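Long-range contacts in lactate dehydrogenase, adjacent gene encodes predicted malate dehydrogenase (Cryptosporidium parvum, PDB 4ND4), which binds NAD and pyruvate and probably catalyses the reversible oxidation of (S)-lactate to pyruvate, with NAD(+) as hydride acceptor: residues 147-152 / 234-239; 172-177 / 273-278. All blocks are in the same frame, centred on the assembly; numbering follows the deposited sequence.

How the contacts relate
Both contacts are buried, their centres 12 Å apart, and both reach NAD and pyruvate, yet they show two different ways of joining elements around an active site. Contact 1 packs helix 147-162 on helix 234-248 through aliphatic groups alone, beside the nicotinamide. Contact 2, farther from the centre of the chain, is a backbone pairing of glycines that joins two separate sheets; it touches the ligands through the substrate-binding His177, two residues further along the chain. The first segments of the two contacts meet directly: Asp150 OD2 lies 2.7 Å from His177 ND1, a probable hydrogen bond, and Ser151 OG pairs with Val173 N. Helix 147-162 thus serves apolar packing with one side and polar positioning with another.

Contact 1. Residues 147-152 / 234-239; sequences GVLDSS and FAPAAA. With NAD (nicotinamide-adenine-dinucleotide), chain C; PYR (pyruvic acid), chain D.
Leu149 reaches across to helix 234-248 with both branches of its side chain, and each branch does a different job. CG lies anti to the backbone N (chi1 177°), which carries the isobutyl group toward helix 234-248, where its two methyls meet different partners. There CD1 rests on the methyl of Ala235, 3.6 Å from its CB, while CD2 turns toward the ligands and sits 3.9 Å from Pro236 CG. The same CD2 is 3.3 Å from the carboxamide oxygen O7N of NAD and 3.6 Å from OXT of pyruvate, so one methyl borders proline, cofactor and substrate together.

One residue earlier, Val148 meets Ala239 by a single branch: its CG1 is placed 3.6 Å from Ala239 CB, with the valine CB close behind. The two short helical segments cross at 123° with their axes 9.0 Å apart, and the alanine methyls fill the gap between them.

Pro236 gives the contact its bearing on the cofactor. Its CB and CG sit on one side of the nicotinamide plane at the C4N end, CB above that edge and CG beyond it, CG being 3.7 Å from C4N of NAD; pyruvate lies on the opposite side. Within helix 147-162, Ser151 OG is a second donor to Gly147 O besides its own amide, standing above the carbonyl plane, and is also bonded to Val173 N. At the start of helix 234-248, Asp47 of the second subunit accepts hydrogen bonds from the amides of Phe234 and Ala235, while Met145, whose carbonyl binds NAD, packs against Pro236 and Ala239.

With no hydrogen bond between them, the segments are held by van der Waals contact and the burial of aliphatic surface, so their fit depends on close packing; this is consistent with limiting how far the C4N end of the nicotinamide can shift away from pyruvate.

Contact 2. Residues 172-177 / 273-278; sequences NVIGGH and GVPTII. With PYR (pyruvic acid), chain D; NAD (nicotinamide-adenine-dinucleotide), chain C.
Gly175 N donates to Gly273 O over 2.9 Å in a nearly straight bond, 168° at the hydrogen. The return bond, from Gly273 N to Gly175 O at 2.8 Å, is strongly bent, its donor standing above the carbonyl plane; together they make one antiparallel hydrogen-bonded pair. Each glycine has its own reason: at the backbone angles of Gly175 a CB would jam against the carbonyl O of Ile174, and at Gly273 it would run into Gly175 O. Beside the pair, Ile174 sets its CB 3.4 Å from Gly273 O. Its chi1 of 59° puts CG1 between N and the carbonyl carbon and CG2 beside N, where CG2 meets Pro275 CD at 4.1 Å; the two side chains cross obliquely.

Two residues on, His177, predicted as the proton acceptor, donates from NE2 to O3 of pyruvate, 2.7 Å away at the ring edge and in its plane. Asp125 receives the backbone N-H of His177.

Strand 169-174 runs between 182-183 and 189-190, and strand 270-279 between 253-261 and 284-286, so a single bridge, just past the end of 169-174, links two antiparallel sheets. Asn172 ND2 bonds Gly191 O of the third subunit, and Val173 faces helix 147-162.

Contact 1. Residues 147-152 / 234-239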
ATOM      1  N   GLY A 147       2.142   5.051 -24.443  1.00 24.35           N
ATOM      2  CA  GLY A 147       2.303   3.604 -24.492  1.00 24.14           C
ATOM      3  C   GLY A 147       1.720   2.877 -23.298  1.00 23.93           C
ATOM      4  O   GLY A 147       1.048   1.858 -23.459  1.00 23.47           O
ATOM      5  N   VAL A 148       1.964   3.402 -22.098  1.00 23.81           N
ATOM      6  CA  VAL A 148       1.418   2.801 -20.877  1.00 23.21           C
ATOM      7  C   VAL A 148      -0.107   2.743 -20.953  1.00 23.07           C
ATOM      8  O   VAL A 148      -0.706   1.725 -20.603  1.00 23.22           O
ATOM      9  CB  VAL A 148       1.874   3.549 -19.600  1.00 23.31           C
ATOM     10  CG1 VAL A 148       1.163   3.005 -18.366  1.00 23.37           C
ATOM     11  CG2 VAL A 148       3.377   3.417 -19.420  1.00 23.35           C
ATOM     12  N   LEU A 149      -0.734   3.818 -21.425  1.00 22.95           N
ATOM     13  CA  LEU A 149      -2.193   3.842 -21.576  1.00 22.92           C
ATOM     14  C   LEU A 149      -2.670   2.864 -22.656  1.00 22.98           C
ATOM     15  O   LEU A 149      -3.597   2.080 -22.429  1.00 22.13           O
ATOM     16  CB  LEU A 149      -2.680   5.249 -21.904  1.00 22.88           C
ATOM     17  CG  LEU A 149      -4.178   5.413 -22.157  1.00 22.95           C
ATOM     18  CD1 LEU A 149      -4.991   5.015 -20.937  1.00 23.20           C
ATOM     19  CD2 LEU A 149      -4.473   6.848 -22.556  1.00 23.43           C
ATOM     20  N   ASP A 150      -2.035   2.924 -23.825  1.00 22.87           N
ATOM     21  CA  ASP A 150      -2.397   2.054 -24.946  1.00 23.06           C
ATOM     22  C   ASP A 150      -2.163   0.576 -24.612  1.00 22.72           C
ATOM     23  O   ASP A 150      -3.038  -0.259 -24.837  1.00 22.70           O
ATOM     24  CB  ASP A 150      -1.616   2.442 -26.211  1.00 22.91           C
ATOM     25  CG  ASP A 150      -2.022   3.807 -26.761  1.00 23.16           C
ATOM     26  OD1 ASP A 150      -3.211   4.187 -26.659  1.00 23.19           O
ATOM     27  OD2 ASP A 150      -1.146   4.500 -27.320  1.00 22.50           O
ATOM     28  N   SER A 151      -0.993   0.269 -24.063  1.00 23.07           N
ATOM     29  CA  SER A 151      -0.663  -1.099 -23.669  1.00 23.39           C
ATOM     30  C   SER A 151      -1.569  -1.614 -22.557  1.00 23.73           C
ATOM     31  O   SER A 151      -1.978  -2.772 -22.585  1.00 23.30           O
ATOM     32  CB  SER A 151       0.800  -1.205 -23.243  1.00 23.49           C
ATOM     33  OG  SER A 151       1.651  -0.765 -24.285  1.00 23.97           O
ATOM     34  N   SER A 152      -1.897  -0.757 -21.589  1.00 23.85           N
ATOM     35  CA  SER A 152      -2.818  -1.140 -20.513  1.00 23.80           C
ATOM     36  C   SER A 152      -4.194  -1.510 -21.061  1.00 24.13           C
ATOM     37  O   SER A 152      -4.824  -2.465 -20.593  1.00 23.98           O
ATOM     38  CB  SER A 152      -2.961  -0.023 -19.474  1.00 24.11           C
ATOM     39  OG  SER A 152      -1.729   0.223 -18.819  1.00 24.10           O
ATOM     40  N   PHE A 234      -8.982   9.297 -16.004  1.00 23.39           N
ATOM     41  CA  PHE A 234      -8.587   8.439 -14.883  1.00 22.98           C
ATOM     42  C   PHE A 234      -7.347   7.593 -15.197  1.00 22.60           C
ATOM     43  O   PHE A 234      -6.382   7.604 -14.437  1.00 21.76           O
ATOM     44  CB  PHE A 234      -9.743   7.538 -14.450  1.00 23.19           C
ATOM     45  CG  PHE A 234     -10.856   8.270 -13.752  1.00 23.45           C
ATOM     46  CD1 PHE A 234     -12.078   8.472 -14.375  1.00 23.46           C
ATOM     47  CD2 PHE A 234     -10.678   8.757 -12.464  1.00 23.83           C
ATOM     48  CE1 PHE A 234     -13.106   9.138 -13.726  1.00 23.78           C
ATOM     49  CE2 PHE A 234     -11.699   9.430 -11.810  1.00 24.17           C
ATOM     50  CZ  PHE A 234     -12.915   9.619 -12.443  1.00 23.77           C
ATOM     51  N   ALA A 235      -7.374   6.861 -16.312  1.00 22.68           N
ATOM     52  CA  ALA A 235      -6.248   5.987 -16.682  1.00 22.25           C
ATOM     53  C   ALA A 235      -5.005   6.758 -17.136  1.00 21.84           C
ATOM     54  O   ALA A 235      -3.893   6.413 -16.736  1.00 21.56           O
ATOM     55  CB  ALA A 235      -6.668   4.966 -17.737  1.00 22.43           C
ATOM     56  N   PRO A 236      -5.179   7.806 -17.965  1.00 21.79           N
ATOM     57  CA  PRO A 236      -4.005   8.603 -18.342  1.00 21.75           C
ATOM     58  C   PRO A 236      -3.276   9.219 -17.145  1.00 21.94           C
ATOM     59  O   PRO A 236      -2.050   9.311 -17.157  1.00 22.35           O
ATOM     60  CB  PRO A 236      -4.592   9.698 -19.241  1.00 21.60           C
ATOM     61  CG  PRO A 236      -5.856   9.125 -19.771  1.00 21.46           C
ATOM     62  CD  PRO A 236      -6.391   8.255 -18.673  1.00 21.68           C
ATOM     63  N   ALA A 237      -4.027   9.635 -16.128  1.00 22.27           N
ATOM     64  CA  ALA A 237      -3.438  10.143 -14.888  1.00 22.26           C
ATOM     65  C   ALA A 237      -2.615   9.054 -14.206  1.00 21.92           C
ATOM     66  O   ALA A 237      -1.449   9.259 -13.869  1.00 22.15           O
ATOM     67  CB  ALA A 237      -4.533  10.638 -13.947  1.00 22.13           C
ATOM     68  N   ALA A 238      -3.236   7.897 -14.006  1.00 21.58           N
ATOM     69  CA  ALA A 238      -2.568   6.762 -13.376  1.00 21.68           C
ATOM     70  C   ALA A 238      -1.298   6.383 -14.134  1.00 21.74           C
ATOM     71  O   ALA A 238      -0.276   6.081 -13.520  1.00 21.17           O
ATOM     72  CB  ALA A 238      -3.510   5.571 -13.295  1.00 21.82           C
ATOM     73  N   ALA A 239      -1.371   6.423 -15.466  1.00 21.71           N
ATOM     74  CA  ALA A 239      -0.227   6.097 -16.321  1.00 21.90           C
ATOM     75  C   ALA A 239       0.941   7.059 -16.118  1.00 22.26           C
ATOM     76  O   ALA A 239       2.093   6.633 -16.033  1.00 22.53           O
ATOM     77  CB  ALA A 239      -0.653   6.095 -17.782  1.00 21.91           C
TER
HETATM   78  PA  NAD C 401      -8.742  19.777 -19.531  1.00 25.85           P
HETATM   79  O1A NAD C 401      -9.604  19.171 -18.463  1.00 25.56           O
HETATM   80  O2A NAD C 401      -9.339  20.768 -20.493  1.00 26.96           O
HETATM   81  O5B NAD C 401      -7.496  20.476 -18.813  1.00 27.13           O
HETATM   82  C5B NAD C 401      -6.615  21.349 -19.504  1.00 27.48           C
HETATM   83  C4B NAD C 401      -6.144  22.409 -18.522  1.00 27.49           C
HETATM   84  O4B NAD C 401      -5.065  23.135 -19.105  1.00 27.93           O
HETATM   85  C3B NAD C 401      -7.221  23.432 -18.164  1.00 27.83           C
HETATM   86  O3B NAD C 401      -7.467  23.446 -16.752  1.00 27.16           O
HETATM   87  C2B NAD C 401      -6.661  24.765 -18.623  1.00 28.01           C
HETATM   88  O2B NAD C 401      -6.964  25.843 -17.733  1.00 28.92           O
HETATM   89  C1B NAD C 401      -5.170  24.491 -18.682  1.00 27.78           C
HETATM   90  N9A NAD C 401      -4.422  25.401 -19.577  1.00 27.54           N
HETATM   91  C8A NAD C 401      -4.825  25.946 -20.743  1.00 27.14           C
HETATM   92  N7A NAD C 401      -3.843  26.733 -21.251  1.00 27.39           N
HETATM   93  C5A NAD C 401      -2.802  26.699 -20.405  1.00 27.11           C
HETATM   94  C6A NAD C 401      -1.454  27.299 -20.336  1.00 27.47           C
HETATM   95  N6A NAD C 401      -1.002  28.125 -21.310  1.00 27.58           N
HETATM   96  N1A NAD C 401      -0.686  26.985 -19.268  1.00 27.64           N
HETATM   97  C2A NAD C 401      -1.109  26.168 -18.284  1.00 27.45           C
HETATM   98  N3A NAD C 401      -2.324  25.595 -18.289  1.00 27.34           N
HETATM   99  C4A NAD C 401      -3.192  25.816 -19.303  1.00 27.29           C
HETATM  100  O3  NAD C 401      -8.021  18.628 -20.420  1.00 25.84           O
HETATM  101  PN  NAD C 401      -7.660  17.150 -19.871  1.00 24.36           P
HETATM  102  O1N NAD C 401      -8.889  16.290 -19.952  1.00 24.31           O
HETATM  103  O2N NAD C 401      -6.947  17.271 -18.550  1.00 25.00           O
HETATM  104  O5D NAD C 401      -6.583  16.659 -20.958  1.00 24.52           O
HETATM  105  C5D NAD C 401      -5.353  17.365 -21.074  1.00 24.61           C
HETATM  106  C4D NAD C 401      -4.619  16.970 -22.352  1.00 25.30           C
HETATM  107  O4D NAD C 401      -4.235  15.592 -22.290  1.00 25.87           O
HETATM  108  C3D NAD C 401      -5.458  17.116 -23.614  1.00 24.97           C
HETATM  109  O3D NAD C 401      -4.630  17.670 -24.641  1.00 24.66           O
HETATM  110  C2D NAD C 401      -5.867  15.693 -23.956  1.00 25.25           C
HETATM  111  O2D NAD C 401      -6.144  15.501 -25.349  1.00 24.17           O
HETATM  112  C1D NAD C 401      -4.633  14.932 -23.496  1.00 25.78           C
HETATM  113  N1N NAD C 401      -4.771  13.482 -23.278  1.00 26.97           N
HETATM  114  C2N NAD C 401      -3.709  12.721 -23.595  1.00 27.33           C
HETATM  115  C3N NAD C 401      -3.718  11.337 -23.432  1.00 27.52           C
HETATM  116  C7N NAD C 401      -2.524  10.491 -23.785  1.00 27.89           C
HETATM  117  O7N NAD C 401      -2.644   9.275 -23.794  1.00 28.57           O
HETATM  118  N7N NAD C 401      -1.341  11.041 -24.067  1.00 27.90           N
HETATM  119  C4N NAD C 401      -4.863  10.743 -22.918  1.00 27.57           C
HETATM  120  C5N NAD C 401      -5.955  11.540 -22.595  1.00 27.71           C
HETATM  121  C6N NAD C 401      -5.885  12.919 -22.780  1.00 27.32           C
HETATM  122  C   PYR D 402      -6.652   8.740 -25.209  1.00 30.01           C
HETATM  123  O   PYR D 402      -7.487   8.591 -24.295  1.00 30.99           O
HETATM  124  OXT PYR D 402      -6.033   7.784 -25.712  1.00 29.97           O
HETATM  125  CA  PYR D 402      -6.386  10.072 -25.710  1.00 30.55           C
HETATM  126  O3  PYR D 402      -5.248  10.358 -26.038  1.00 30.60           O
HETATM  127  CB  PYR D 402      -7.516  11.052 -25.815  1.00 31.73           C

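Contact 2. Residues 172-177 / 273-278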
ATOM      1  N   ASN A 172       2.384  -5.209 -25.612  1.00 30.26           N
ATOM      2  CA  ASN A 172       2.939  -3.904 -25.948  1.00 30.76           C
ATOM      3  C   ASN A 172       2.216  -3.262 -27.119  1.00 29.93           C
ATOM      4  O   ASN A 172       1.873  -3.933 -28.095  1.00 29.13           O
ATOM      5  CB  ASN A 172       4.418  -4.039 -26.311  1.00 32.11           C
ATOM      6  CG  ASN A 172       5.320  -4.061 -25.098  1.00 33.41           C
ATOM      7  OD1 ASN A 172       5.445  -3.062 -24.394  1.00 35.34           O
ATOM      8  ND2 ASN A 172       5.962  -5.196 -24.852  1.00 33.65           N
ATOM      9  N   VAL A 173       1.993  -1.958 -27.005  1.00 28.52           N
ATOM     10  CA  VAL A 173       1.579  -1.130 -28.124  1.00 28.03           C
ATOM     11  C   VAL A 173       2.729  -0.174 -28.415  1.00 27.93           C
ATOM     12  O   VAL A 173       3.269   0.443 -27.499  1.00 27.66           O
ATOM     13  CB  VAL A 173       0.312  -0.318 -27.808  1.00 27.86           C
ATOM     14  CG1 VAL A 173      -0.022   0.609 -28.962  1.00 28.27           C
ATOM     15  CG2 VAL A 173      -0.865  -1.238 -27.517  1.00 27.95           C
ATOM     16  N   ILE A 174       3.108  -0.069 -29.687  1.00 27.97           N
ATOM     17  CA  ILE A 174       4.207   0.803 -30.102  1.00 28.32           C
ATOM     18  C   ILE A 174       3.777   1.728 -31.242  1.00 27.83           C
ATOM     19  O   ILE A 174       2.675   1.599 -31.774  1.00 28.23           O
ATOM     20  CB  ILE A 174       5.449  -0.013 -30.511  1.00 29.34           C
ATOM     21  CG1 ILE A 174       5.128  -0.969 -31.666  1.00 29.53           C
ATOM     22  CG2 ILE A 174       5.973  -0.798 -29.319  1.00 29.93           C
ATOM     23  CD1 ILE A 174       6.357  -1.617 -32.262  1.00 29.96           C
ATOM     24  N   GLY A 175       4.652   2.663 -31.600  1.00 28.13           N
ATOM     25  CA  GLY A 175       4.363   3.650 -32.636  1.00 28.41           C
ATOM     26  C   GLY A 175       3.724   4.902 -32.060  1.00 28.72           C
ATOM     27  O   GLY A 175       3.798   5.153 -30.856  1.00 28.05           O
ATOM     28  N   GLY A 176       3.089   5.685 -32.927  1.00 29.33           N
ATOM     29  CA  GLY A 176       2.462   6.938 -32.528  1.00 29.50           C
ATOM     30  C   GLY A 176       1.131   6.721 -31.836  1.00 29.69           C
ATOM     31  O   GLY A 176       0.398   5.785 -32.156  1.00 29.05           O
ATOM     32  N   HIS A 177       0.825   7.598 -30.886  1.00 30.11           N
ATOM     33  CA  HIS A 177      -0.441   7.571 -30.160  1.00 30.70           C
ATOM     34  C   HIS A 177      -1.545   8.139 -31.052  1.00 31.62           C
ATOM     35  O   HIS A 177      -1.950   9.293 -30.909  1.00 32.75           O
ATOM     36  CB  HIS A 177      -0.304   8.368 -28.856  1.00 30.53           C
ATOM     37  CG  HIS A 177      -1.495   8.281 -27.950  1.00 30.41           C
ATOM     38  ND1 HIS A 177      -1.936   7.093 -27.412  1.00 30.42           N
ATOM     39  CD2 HIS A 177      -2.316   9.242 -27.460  1.00 30.67           C
ATOM     40  CE1 HIS A 177      -2.988   7.320 -26.645  1.00 30.32           C
ATOM     41  NE2 HIS A 177      -3.238   8.616 -26.656  1.00 30.49           N
ATOM     42  N   GLY A 273       6.354   5.859 -29.825  1.00 30.44           N
ATOM     43  CA  GLY A 273       6.137   4.829 -28.819  1.00 30.23           C
ATOM     44  C   GLY A 273       7.074   3.641 -28.970  1.00 30.28           C
ATOM     45  O   GLY A 273       7.051   2.947 -29.988  1.00 29.74           O
ATOM     46  N   VAL A 274       7.900   3.424 -27.949  1.00 29.93           N
ATOM     47  CA  VAL A 274       8.821   2.293 -27.893  1.00 29.79           C
ATOM     48  C   VAL A 274       8.962   1.822 -26.447  1.00 29.55           C
ATOM     49  O   VAL A 274       8.797   2.623 -25.525  1.00 29.39           O
ATOM     50  CB  VAL A 274      10.229   2.664 -28.420  1.00 30.34           C
ATOM     51  CG1 VAL A 274      10.202   2.904 -29.923  1.00 30.77           C
ATOM     52  CG2 VAL A 274      10.788   3.887 -27.698  1.00 30.40           C
ATOM     53  N   PRO A 275       9.287   0.531 -26.239  1.00 29.19           N
ATOM     54  CA  PRO A 275       9.595   0.076 -24.881  1.00 29.12           C
ATOM     55  C   PRO A 275      10.924   0.652 -24.392  1.00 28.90           C
ATOM     56  O   PRO A 275      11.972   0.386 -24.988  1.00 29.35           O
ATOM     57  CB  PRO A 275       9.677  -1.457 -25.014  1.00 29.16           C
ATOM     58  CG  PRO A 275       9.238  -1.787 -26.403  1.00 29.23           C
ATOM     59  CD  PRO A 275       9.446  -0.552 -27.223  1.00 29.44           C
ATOM     60  N   THR A 276      10.869   1.444 -23.326  1.00 27.50           N
ATOM     61  CA  THR A 276      12.053   2.065 -22.751  1.00 27.03           C
ATOM     62  C   THR A 276      12.377   1.443 -21.401  1.00 26.64           C
ATOM     63  O   THR A 276      11.536   0.772 -20.805  1.00 26.15           O
ATOM     64  CB  THR A 276      11.833   3.570 -22.512  1.00 26.88           C
ATOM     65  OG1 THR A 276      10.861   3.754 -21.473  1.00 26.67           O
ATOM     66  CG2 THR A 276      11.347   4.264 -23.776  1.00 27.17           C
ATOM     67  N   ILE A 277      13.594   1.686 -20.929  1.00 26.58           N
ATOM     68  CA  ILE A 277      13.938   1.499 -19.524  1.00 27.30           C
ATOM     69  C   ILE A 277      14.010   2.890 -18.908  1.00 27.26           C
ATOM     70  O   ILE A 277      14.758   3.736 -19.392  1.00 27.49           O
ATOM     71  CB  ILE A 277      15.301   0.797 -19.334  1.00 27.70           C
ATOM     72  CG1 ILE A 277      15.357  -0.525 -20.111  1.00 28.14           C
ATOM     73  CG2 ILE A 277      15.575   0.552 -17.856  1.00 27.75           C
ATOM     74  CD1 ILE A 277      14.207  -1.465 -19.818  1.00 28.64           C
ATOM     75  N   ILE A 278      13.225   3.127 -17.857  1.00 27.27           N
ATOM     76  CA  ILE A 278      13.247   4.408 -17.147  1.00 27.29           C
ATOM     77  C   ILE A 278      13.824   4.257 -15.739  1.00 27.89           C
ATOM     78  O   ILE A 278      13.434   3.360 -14.980  1.00 28.53           O
ATOM     79  CB  ILE A 278      11.845   5.053 -17.075  1.00 27.12           C
ATOM     80  CG1 ILE A 278      11.423   5.525 -18.470  1.00 26.91           C
ATOM     81  CG2 ILE A 278      11.841   6.239 -16.111  1.00 27.01           C
ATOM     82  CD1 ILE A 278       9.970   5.927 -18.585  1.00 26.88           C
TER
HETATM   83  C   PYR D 402      -6.652   8.740 -25.209  1.00 30.01           C
HETATM   84  O   PYR D 402      -7.487   8.591 -24.295  1.00 30.99           O
HETATM   85  OXT PYR D 402      -6.033   7.784 -25.712  1.00 29.97           O
HETATM   86  CA  PYR D 402      -6.386  10.072 -25.710  1.00 30.55           C
HETATM   87  O3  PYR D 402      -5.248  10.358 -26.038  1.00 30.60           O
HETATM   88  CB  PYR D 402      -7.516  11.052 -25.815  1.00 31.73           C
HETATM   89  PA  NAD C 401      -8.742  19.777 -19.531  1.00 25.85           P
HETATM   90  O1A NAD C 401      -9.604  19.171 -18.463  1.00 25.56           O
HETATM   91  O2A NAD C 401      -9.339  20.768 -20.493  1.00 26.96           O
HETATM   92  O5B NAD C 401      -7.496  20.476 -18.813  1.00 27.13           O
HETATM   93  C5B NAD C 401      -6.615  21.349 -19.504  1.00 27.48           C
HETATM   94  C4B NAD C 401      -6.144  22.409 -18.522  1.00 27.49           C
HETATM   95  O4B NAD C 401      -5.065  23.135 -19.105  1.00 27.93           O
HETATM   96  C3B NAD C 401      -7.221  23.432 -18.164  1.00 27.83           C
HETATM   97  O3B NAD C 401      -7.467  23.446 -16.752  1.00 27.16           O
HETATM   98  C2B NAD C 401      -6.661  24.765 -18.623  1.00 28.01           C
HETATM   99  O2B NAD C 401      -6.964  25.843 -17.733  1.00 28.92           O
HETATM  100  C1B NAD C 401      -5.170  24.491 -18.682  1.00 27.78           C
HETATM  101  N9A NAD C 401      -4.422  25.401 -19.577  1.00 27.54           N
HETATM  102  C8A NAD C 401      -4.825  25.946 -20.743  1.00 27.14           C
HETATM  103  N7A NAD C 401      -3.843  26.733 -21.251  1.00 27.39           N
HETATM  104  C5A NAD C 401      -2.802  26.699 -20.405  1.00 27.11           C
HETATM  105  C6A NAD C 401      -1.454  27.299 -20.336  1.00 27.47           C
HETATM  106  N6A NAD C 401      -1.002  28.125 -21.310  1.00 27.58           N
HETATM  107  N1A NAD C 401      -0.686  26.985 -19.268  1.00 27.64           N
HETATM  108  C2A NAD C 401      -1.109  26.168 -18.284  1.00 27.45           C
HETATM  109  N3A NAD C 401      -2.324  25.595 -18.289  1.00 27.34           N
HETATM  110  C4A NAD C 401      -3.192  25.816 -19.303  1.00 27.29           C
HETATM  111  O3  NAD C 401      -8.021  18.628 -20.420  1.00 25.84           O
HETATM  112  PN  NAD C 401      -7.660  17.150 -19.871  1.00 24.36           P
HETATM  113  O1N NAD C 401      -8.889  16.290 -19.952  1.00 24.31           O
HETATM  114  O2N NAD C 401      -6.947  17.271 -18.550  1.00 25.00           O
HETATM  115  O5D NAD C 401      -6.583  16.659 -20.958  1.00 24.52           O
HETATM  116  C5D NAD C 401      -5.353  17.365 -21.074  1.00 24.61           C
HETATM  117  C4D NAD C 401      -4.619  16.970 -22.352  1.00 25.30           C
HETATM  118  O4D NAD C 401      -4.235  15.592 -22.290  1.00 25.87           O
HETATM  119  C3D NAD C 401      -5.458  17.116 -23.614  1.00 24.97           C
HETATM  120  O3D NAD C 401      -4.630  17.670 -24.641  1.00 24.66           O
HETATM  121  C2D NAD C 401      -5.867  15.693 -23.956  1.00 25.25           C
HETATM  122  O2D NAD C 401      -6.144  15.501 -25.349  1.00 24.17           O
HETATM  123  C1D NAD C 401      -4.633  14.932 -23.496  1.00 25.78           C
HETATM  124  N1N NAD C 401      -4.771  13.482 -23.278  1.00 26.97           N
HETATM  125  C2N NAD C 401      -3.709  12.721 -23.595  1.00 27.33           C
HETATM  126  C3N NAD C 401      -3.718  11.337 -23.432  1.00 27.52           C
HETATM  127  C7N NAD C 401      -2.524  10.491 -23.785  1.00 27.89           C
HETATM  128  O7N NAD C 401      -2.644   9.275 -23.794  1.00 28.57           O
HETATM  129  N7N NAD C 401      -1.341  11.041 -24.067  1.00 27.90           N
HETATM  130  C4N NAD C 401      -4.863  10.743 -22.918  1.00 27.57           C
HETATM  131  C5N NAD C 401      -5.955  11.540 -22.595  1.00 27.71           C
HETATM  132  C6N NAD C 401      -5.885  12.919 -22.780  1.00 27.32           C